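Local coordinates for E3 ubiquitin-protein ligase TRIM65 (PDB 7JL4) that acts as an E3 ubiquitin ligase in innate immunity, autophagy and microRNA control, this chain being its PRY-SPRY (B30.2) domain, at residues K14-Q17 with N18-N21; L35-Q38 with D39-K43; H101-N104 with I105-P109; D143-L146 with A147-C150. All blocks are in the same frame, centred on the assembly; numbering follows the deposited sequence. Where two conformers were deposited one is given.

Overall arrangement
From the N terminus, contact 1 turns the chain as it leaves helix 10-15 and lays it beside strand 72-79. Contact 2 then closes the hairpin of strands 33-36 and 41-44 at one border of the seven-stranded antiparallel sheet. Contact 3 folds the loop between strands 84-89 and 111-116, both of the second, six-stranded sheet. Contact 4 closes the turn from strand 139-145 into 150-155, in the sheet that also holds contact 2. All four are local and follow in series, without nesting or crossing. Contacts 1 and 4 touch, Leu15 packing on Asp143; contacts 1 and 3 lie on opposite sides of the domain centre, their nearest atoms about 17 Å apart.

Contact 1. Residues K14-Q17 with N18-N21; sequences KLWQ and NYRN
Tyr19 N donates to Trp16 O (3.0 Å) and Asn18 N to Leu15 O (3.2 Å), two backbone bonds that span three residues each, the spacing of a 3-10 turn, where the chain leaves helix 10-15. The Asn18 bond is the straighter, at 168° about its hydrogen. Leu15 O also takes a hydrogen from a water that in turn accepts one from Asn18 ND2 at 2.8 Å, so the amide of Asn18 is tied back to the turn. A second water, in the plane of the Arg20 guanidinium, links Arg20 NH1 to Gln17 O, while Asn18 O lies 3.4 Å above the centre of one face of that group. Beyond these bonds the two rings meet. With CG of Tyr19 opposite its own backbone N (chi1 -156°), the phenol runs alongside the indole and presents its edge to the face of the five-membered ring of Trp16: a T-shaped pair, planes at 90° and centroids 5.2 Å apart. Tyr19 CD2 leads, 3.6 Å from Trp16 CD1. Both polar ends reach strand 72-79, Trp16 NE1 bonding to Glu76 OE2 and Tyr19 OH to Glu76 N as well as to Cys189 O. With a leucine in place of Trp16, Glu76 OE2 would be left without the indole N-H, and the edge of Tyr19 would probably lose the flat face it abuts and be freer to turn. The chemistry thus divides the work: backbone and water bonds set the turn, and an aromatic pair with polar tips joins it to strand 72-79 of the seven-stranded sheet of the SPRY sandwich.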
# COMPACT_ATOMS: atom_id res chain seq x y z
N LYS A 14 3.47 17.06 -10.90
CA LYS A 14 3.68 16.23 -12.09
C LYS A 14 3.23 14.80 -11.85
O LYS A 14 2.61 14.18 -12.73
CB LYS A 14 5.15 16.26 -12.50
CG LYS A 14 5.50 15.37 -13.68
CD LYS A 14 6.99 15.43 -13.98
CE LYS A 14 7.47 14.15 -14.67
NZ LYS A 14 8.51 14.44 -15.71
N LEU A 15 3.50 14.25 -10.66
CA LEU A 15 3.04 12.91 -10.33
C LEU A 15 1.52 12.81 -10.39
O LEU A 15 0.96 11.80 -10.85
CB LEU A 15 3.52 12.51 -8.93
CG LEU A 15 5.00 12.26 -8.78
CD1 LEU A 15 5.40 12.16 -7.29
CD2 LEU A 15 5.31 10.99 -9.52
N TRP A 16 0.83 13.87 -9.94
CA TRP A 16 -0.62 13.89 -9.91
C TRP A 16 -1.24 13.86 -11.29
O TRP A 16 -2.45 13.69 -11.40
CB TRP A 16 -1.15 15.15 -9.20
CG TRP A 16 -1.01 15.18 -7.71
CD1 TRP A 16 -0.39 14.26 -6.89
CD2 TRP A 16 -1.51 16.21 -6.85
NE1 TRP A 16 -0.49 14.67 -5.57
CE2 TRP A 16 -1.17 15.86 -5.53
CE3 TRP A 16 -2.22 17.41 -7.09
CZ2 TRP A 16 -1.52 16.67 -4.43
CZ3 TRP A 16 -2.57 18.20 -6.00
CH2 TRP A 16 -2.21 17.83 -4.69
N GLN A 17 -0.46 14.07 -12.36
CA GLN A 17 -1.06 14.01 -13.68
C GLN A 17 -1.64 12.62 -13.97
O GLN A 17 -2.54 12.50 -14.81
CB GLN A 17 -0.05 14.43 -14.74
CG GLN A 17 0.40 15.90 -14.54
CD GLN A 17 -0.77 16.89 -14.26
OE1 GLN A 17 -1.64 17.15 -15.12
NE2 GLN A 17 -0.79 17.44 -13.03
N ASN A 18 -1.19 11.60 -13.24
CA ASN A 18 -1.73 10.25 -13.36
C ASN A 18 -2.49 9.80 -12.11
O ASN A 18 -2.59 8.60 -11.83
CB ASN A 18 -0.59 9.27 -13.66
CG ASN A 18 0.17 9.63 -14.90
OD1 ASN A 18 -0.38 9.74 -16.00
ND2 ASN A 18 1.47 9.87 -14.74
N TYR A 19 -3.07 10.74 -11.36
CA TYR A 19 -3.68 10.41 -10.07
C TYR A 19 -4.87 9.46 -10.24
O TYR A 19 -5.72 9.67 -11.10
CB TYR A 19 -4.11 11.69 -9.34
CG TYR A 19 -4.18 11.46 -7.84
CD1 TYR A 19 -5.22 10.73 -7.27
CD2 TYR A 19 -3.11 11.84 -7.03
CE1 TYR A 19 -5.25 10.48 -5.91
CE2 TYR A 19 -3.11 11.57 -5.67
CZ TYR A 19 -4.17 10.87 -5.13
OH TYR A 19 -4.19 10.60 -3.79
N ARG A 20 -4.93 8.44 -9.38
CA ARG A 20 -6.05 7.49 -9.35
C ARG A 20 -6.69 7.45 -7.96
O ARG A 20 -5.98 7.30 -6.97
CB ARG A 20 -5.60 6.07 -9.73
CG ARG A 20 -4.80 5.94 -11.03
CD ARG A 20 -5.64 6.20 -12.32
NE ARG A 20 -4.73 6.28 -13.47
CZ ARG A 20 -4.63 7.30 -14.32
NH1 ARG A 20 -5.46 8.33 -14.26
NH2 ARG A 20 -3.73 7.24 -15.29
N ASN A 21 -8.03 7.54 -7.90
CA ASN A 21 -8.75 7.48 -6.62
C ASN A 21 -9.10 6.02 -6.29
O ASN A 21 -9.94 5.40 -6.95
CB ASN A 21 -10.01 8.36 -6.65
CG ASN A 21 -9.68 9.87 -6.74
OD1 ASN A 21 -8.60 10.31 -6.36
ND2 ASN A 21 -10.63 10.66 -7.27
O HOH W 1 2.57 9.97 -12.18
O HOH W 2 -4.69 10.87 -16.06

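Contact 2. Residues L35-Q38 with D39-K43; sequences LSRQ and DQQVK
Ser36 and Gln41 pair in both directions, Ser36 N to Gln41 O (2.9 Å) and Gln41 N to Ser36 O (3.2 Å), immediately flanking the type I' turn from Arg37 to Gln40 that closes this beta hairpin. The turn has its own bond, Gln40 N to Arg37 O, and because Gln40 and Gln41 both stand opposite Ser36 the second strand carries a classic beta bulge. Strand 33-36 is outermost in its sheet of the PRY-SPRY sandwich; strand 41-44 lies between it and strand 185-188. On one face of the hairpin Leu35 and Val42 meet as a non-hydrogen-bonded pair, the Leu35 methyl CD2 resting 3.5 Å from Val42 CB, and Phe24 packs against both. Asp39 crosses Leu35 at about a right angle, laying OD1 3.4 Å from Leu35 CB. The other face holds Ser36 and Gln41. Here Gln41, extended throughout, brings NE2 over a face of the Arg37 guanidinium, 3.1 Å from Arg37 NH2, with amide and guanidinium planes inclined by 61°. Both nitrogens are donors, so this is contact without a bond; Gln41 NE2 gives a hydrogen to Thr187 OG1 of strand 185-188. Arg37 bends at CG-CD (chi3 -71°), and its NH1 shares a water with Gln40 OE1, which lies 3.6 Å from Arg37 CD. The same Gln40 amide also grips the turn from its nitrogen end: NE2 donates to a second water at 2.8 Å, and that water donates to the backbone oxygen of Gln38.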
# COMPACT_ATOMS: atom_id res chain seq x y z
N LEU A 35 -13.92 -0.80 7.80
CA LEU A 35 -13.86 0.12 6.67
C LEU A 35 -14.82 1.29 6.87
O LEU A 35 -15.93 1.11 7.39
CB LEU A 35 -14.21 -0.61 5.37
CG LEU A 35 -13.09 -1.52 4.86
CD1 LEU A 35 -13.56 -2.44 3.74
CD2 LEU A 35 -11.99 -0.65 4.34
N SER A 36 -14.41 2.49 6.45
CA SER A 36 -15.25 3.67 6.59
C SER A 36 -14.99 4.62 5.42
O SER A 36 -14.16 4.35 4.55
CB SER A 36 -15.00 4.38 7.92
OG SER A 36 -13.63 4.74 8.03
N ARG A 37 -15.70 5.74 5.43
CA ARG A 37 -15.51 6.79 4.43
C ARG A 37 -15.64 6.25 3.01
O ARG A 37 -14.76 6.43 2.16
CB ARG A 37 -14.17 7.51 4.62
CG ARG A 37 -14.23 8.94 4.08
CD ARG A 37 -12.87 9.58 3.95
NE ARG A 37 -12.25 9.90 5.23
CZ ARG A 37 -11.06 10.48 5.35
NH1 ARG A 37 -10.38 10.82 4.25
NH2 ARG A 37 -10.55 10.73 6.56
N GLN A 38 -16.75 5.56 2.76
CA GLN A 38 -17.03 5.02 1.43
C GLN A 38 -15.87 4.14 0.96
O GLN A 38 -15.46 4.18 -0.21
CB GLN A 38 -17.31 6.13 0.42
CG GLN A 38 -18.51 6.99 0.77
CD GLN A 38 -18.20 8.05 1.81
OE1 GLN A 38 -17.18 8.73 1.73
NE2 GLN A 38 -19.07 8.18 2.81
N ASP A 39 -15.32 3.36 1.90
CA ASP A 39 -14.26 2.39 1.67
C ASP A 39 -12.95 3.04 1.24
O ASP A 39 -12.10 2.41 0.60
CB ASP A 39 -14.71 1.31 0.67
CG ASP A 39 -15.83 0.43 1.23
OD1 ASP A 39 -15.84 0.19 2.47
OD2 ASP A 39 -16.72 -0.01 0.46
N GLN A 40 -12.75 4.31 1.62
CA GLN A 40 -11.45 4.96 1.45
C GLN A 40 -10.54 4.82 2.66
O GLN A 40 -9.37 5.19 2.57
CB GLN A 40 -11.63 6.46 1.16
CG GLN A 40 -12.52 6.73 -0.08
CD GLN A 40 -12.99 8.17 -0.16
OE1 GLN A 40 -12.40 9.07 0.46
NE2 GLN A 40 -14.08 8.38 -0.88
N GLN A 41 -11.05 4.33 3.78
CA GLN A 41 -10.28 4.28 5.02
C GLN A 41 -10.49 2.93 5.68
O GLN A 41 -11.59 2.37 5.63
CB GLN A 41 -10.70 5.44 5.93
CG GLN A 41 -9.98 5.53 7.25
CD GLN A 41 -10.34 6.78 8.02
OE1 GLN A 41 -11.14 6.74 8.95
NE2 GLN A 41 -9.74 7.90 7.63
N VAL A 42 -9.44 2.40 6.31
CA VAL A 42 -9.49 1.11 7.00
C VAL A 42 -8.68 1.21 8.30
O VAL A 42 -7.65 1.89 8.35
CB VAL A 42 -8.97 -0.02 6.08
CG1 VAL A 42 -7.48 0.12 5.82
CG2 VAL A 42 -9.29 -1.39 6.68
N LYS A 43 -9.17 0.55 9.36
CA LYS A 43 -8.48 0.48 10.64
C LYS A 43 -8.47 -0.96 11.12
O LYS A 43 -9.50 -1.64 11.07
CB LYS A 43 -9.15 1.38 11.70
CG LYS A 43 -8.41 1.39 13.02
CD LYS A 43 -9.06 2.31 14.05
CE LYS A 43 -8.28 2.28 15.38
NZ LYS A 43 -8.91 3.14 16.43
O HOH W 3 -10.21 9.73 1.36
O HOH W 4 -15.11 6.31 -2.49

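Contact 3. Residues H101-N104 with I105-P109; sequences HTDN and IGRGP
Asp103 and Arg107 cross at about a right angle, their carboxylate and guanidinium planes 47° apart, around a type II beta turn that runs from Asn104 to Arg107 in the loop between strands 84-89 and 111-116 of the SPRY domain. The approach is not end-on: Asp103 CG lies over a face of the guanidinium, and the salt bridge joins OD2 to Arg107 NH2 at 3.1 Å. A chi1 of -179° swings the Asp103 carboxylate away from its own N and forward along the chain. There OD1 takes the hydrogen of Ile105 N (3.0 Å) from above the carboxylate plane, an Asx turn leading into the beta turn. OD2 has a further partner in Thr85 OG1, so both oxygens of this buried group are held. The beta turn itself is closed by Arg107 N to Asn104 O at 3.1 Å, with Gly106 supplying the positive phi of its third position. Ile105 packs beside Asp103, CB 3.4 Å from OD1, and on Val177 and Trp179; Arg107 makes a cation-pi contact with Trp124. Arg107 bends at CB-CG (chi2 69°) back over the turn, where NH2 also donates to Ile105 O at 2.9 Å, within the guanidinium plane.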
# COMPACT_ATOMS: atom_id res chain seq x y z
N HIS A 101 4.26 -15.55 10.25
CA HIS A 101 4.26 -14.23 9.64
C HIS A 101 2.83 -13.79 9.32
O HIS A 101 1.99 -14.60 8.95
CB HIS A 101 5.13 -14.22 8.37
CG HIS A 101 6.49 -14.82 8.56
ND1 HIS A 101 7.38 -14.37 9.52
CD2 HIS A 101 7.12 -15.84 7.92
CE1 HIS A 101 8.49 -15.10 9.48
NE2 HIS A 101 8.35 -16.00 8.52
N THR A 102 2.57 -12.49 9.49
CA THR A 102 1.24 -11.92 9.25
C THR A 102 1.21 -11.01 8.03
O THR A 102 0.14 -10.49 7.69
CB THR A 102 0.77 -11.11 10.47
OG1 THR A 102 1.65 -9.99 10.65
CG2 THR A 102 0.78 -11.98 11.74
N ASP A 103 2.35 -10.79 7.39
CA ASP A 103 2.49 -9.91 6.23
C ASP A 103 3.21 -10.72 5.16
O ASP A 103 4.30 -11.24 5.42
CB ASP A 103 3.31 -8.67 6.63
CG ASP A 103 3.52 -7.65 5.51
OD1 ASP A 103 2.97 -7.77 4.39
OD2 ASP A 103 4.28 -6.68 5.79
N ASN A 104 2.60 -10.89 3.99
CA ASN A 104 3.30 -11.58 2.91
C ASN A 104 3.57 -10.68 1.71
O ASN A 104 3.95 -11.19 0.65
CB ASN A 104 2.54 -12.86 2.51
CG ASN A 104 1.27 -12.57 1.71
OD1 ASN A 104 0.89 -11.41 1.51
ND2 ASN A 104 0.62 -13.63 1.22
N ILE A 105 3.41 -9.36 1.86
CA ILE A 105 3.59 -8.44 0.74
C ILE A 105 5.08 -8.30 0.44
O ILE A 105 5.86 -7.87 1.30
CB ILE A 105 2.95 -7.07 1.04
CG1 ILE A 105 1.45 -7.22 1.33
CG2 ILE A 105 3.15 -6.11 -0.15
CD1 ILE A 105 0.81 -5.98 1.96
N GLY A 106 5.47 -8.63 -0.79
CA GLY A 106 6.89 -8.66 -1.14
C GLY A 106 7.64 -9.86 -0.62
O GLY A 106 8.88 -9.91 -0.72
N ARG A 107 6.94 -10.84 -0.07
CA ARG A 107 7.62 -12.04 0.40
C ARG A 107 7.69 -13.14 -0.65
O ARG A 107 8.04 -14.29 -0.32
CB ARG A 107 6.95 -12.59 1.65
CG ARG A 107 7.43 -11.96 2.97
CD ARG A 107 7.01 -10.51 3.11
NE ARG A 107 7.33 -10.01 4.45
CZ ARG A 107 7.16 -8.77 4.88
NH1 ARG A 107 7.45 -8.49 6.15
NH2 ARG A 107 6.57 -7.85 4.10
N GLY A 108 7.32 -12.84 -1.89
CA GLY A 108 7.42 -13.78 -2.99
C GLY A 108 7.54 -13.02 -4.30
O GLY A 108 7.60 -11.79 -4.33
N PRO A 109 7.62 -13.75 -5.41
CA PRO A 109 7.83 -13.08 -6.70
C PRO A 109 6.59 -12.36 -7.21
O PRO A 109 6.68 -11.68 -8.24
CB PRO A 109 8.21 -14.24 -7.62
CG PRO A 109 7.45 -15.43 -7.04
CD PRO A 109 7.54 -15.21 -5.53

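Contact 4. Residues D143-L146 with A147-C150; sequences DLDL and ASGC
A trans chi1 (178°) throws the Asp145 carboxylate forward to Ala147 and Ser148, over the turn between strands 139-145 and 150-155. OD1 receives two backbone hydrogens there: a sound bond from Ser148 N (3.0 Å), arriving from 61° above the carboxylate plane, and a weak one from Ala147 N that forms an Asx turn. Ser148 turns its hydroxyl between its own N and carbonyl carbon (chi1 75°), so that OG sits 3.2 Å from Asp145 CG, while Ala147 CB lies 3.3 Å from Asp145 OD1. The backbone of Asp145 is gripped as well. Its N donates to Cys150 O at 2.8 Å, and its own O accepts from Cys150 N at 3.0 Å and, weakly, from Gly149 N. Gly149 and Cys150 thus both face Asp145, a G1 beta bulge, with Gly149 at positive phi. Asp145 and Cys150 put their side chains on the same sheet face, where Asp145 also touches His72. Leu146 points away from the turn and packs on Phe68, Phe170 and Leu174. Were Asp145 an alanine, the N-H groups of Ala147 and Ser148 would lose their carboxylate acceptor and the tip of the turn would probably be freer to move. One residue therefore closes the reversal twice, by its peptide groups at the strand ends and by its carboxylate at the tip, and donors gathered at OD1 would tend to stabilise its negative charge.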
# COMPACT_ATOMS: atom_id res chain seq x y z
N ASP A 143 4.02 5.54 -7.37
CA ASP A 143 4.04 5.89 -8.79
C ASP A 143 4.34 4.63 -9.59
O ASP A 143 5.46 4.10 -9.52
CB ASP A 143 5.09 6.96 -9.06
CG ASP A 143 5.00 7.51 -10.47
OD1 ASP A 143 3.88 7.81 -10.92
OD2 ASP A 143 6.06 7.65 -11.10
N LEU A 144 3.36 4.17 -10.37
CA LEU A 144 3.41 2.89 -11.07
C LEU A 144 3.45 3.18 -12.56
O LEU A 144 2.41 3.48 -13.16
CB LEU A 144 2.18 2.05 -10.72
CG LEU A 144 2.18 0.61 -11.20
CD1 LEU A 144 3.42 -0.11 -10.63
CD2 LEU A 144 0.89 -0.07 -10.72
N ASP A 145 4.63 3.11 -13.17
CA ASP A 145 4.80 3.41 -14.60
C ASP A 145 4.86 2.08 -15.33
O ASP A 145 5.92 1.44 -15.42
CB ASP A 145 6.03 4.28 -14.85
CG ASP A 145 6.27 4.59 -16.33
OD1 ASP A 145 5.69 3.94 -17.23
OD2 ASP A 145 7.04 5.53 -16.60
N LEU A 146 3.71 1.64 -15.85
CA LEU A 146 3.67 0.31 -16.43
C LEU A 146 4.13 0.33 -17.88
O LEU A 146 4.26 -0.75 -18.48
CB LEU A 146 2.26 -0.27 -16.30
CG LEU A 146 1.85 -0.43 -14.84
CD1 LEU A 146 0.44 -1.00 -14.75
CD2 LEU A 146 2.87 -1.35 -14.08
N ALA A 147 4.39 1.50 -18.44
CA ALA A 147 5.08 1.56 -19.72
C ALA A 147 6.53 1.15 -19.57
O ALA A 147 7.06 0.36 -20.36
CB ALA A 147 4.98 2.96 -20.32
N SER A 148 7.20 1.68 -18.55
CA SER A 148 8.62 1.41 -18.33
C SER A 148 8.85 0.29 -17.32
O SER A 148 9.99 -0.18 -17.20
CB SER A 148 9.32 2.68 -17.82
OG SER A 148 8.97 2.91 -16.46
N GLY A 149 7.82 -0.14 -16.60
CA GLY A 149 7.98 -1.18 -15.61
C GLY A 149 8.62 -0.72 -14.32
O GLY A 149 9.38 -1.49 -13.70
N CYS A 150 8.33 0.49 -13.87
CA CYS A 150 8.94 1.07 -12.68
C CYS A 150 7.89 1.36 -11.63
O CYS A 150 6.84 1.94 -11.92
CB CYS A 150 9.69 2.36 -13.04
SG CYS A 150 10.96 2.08 -14.34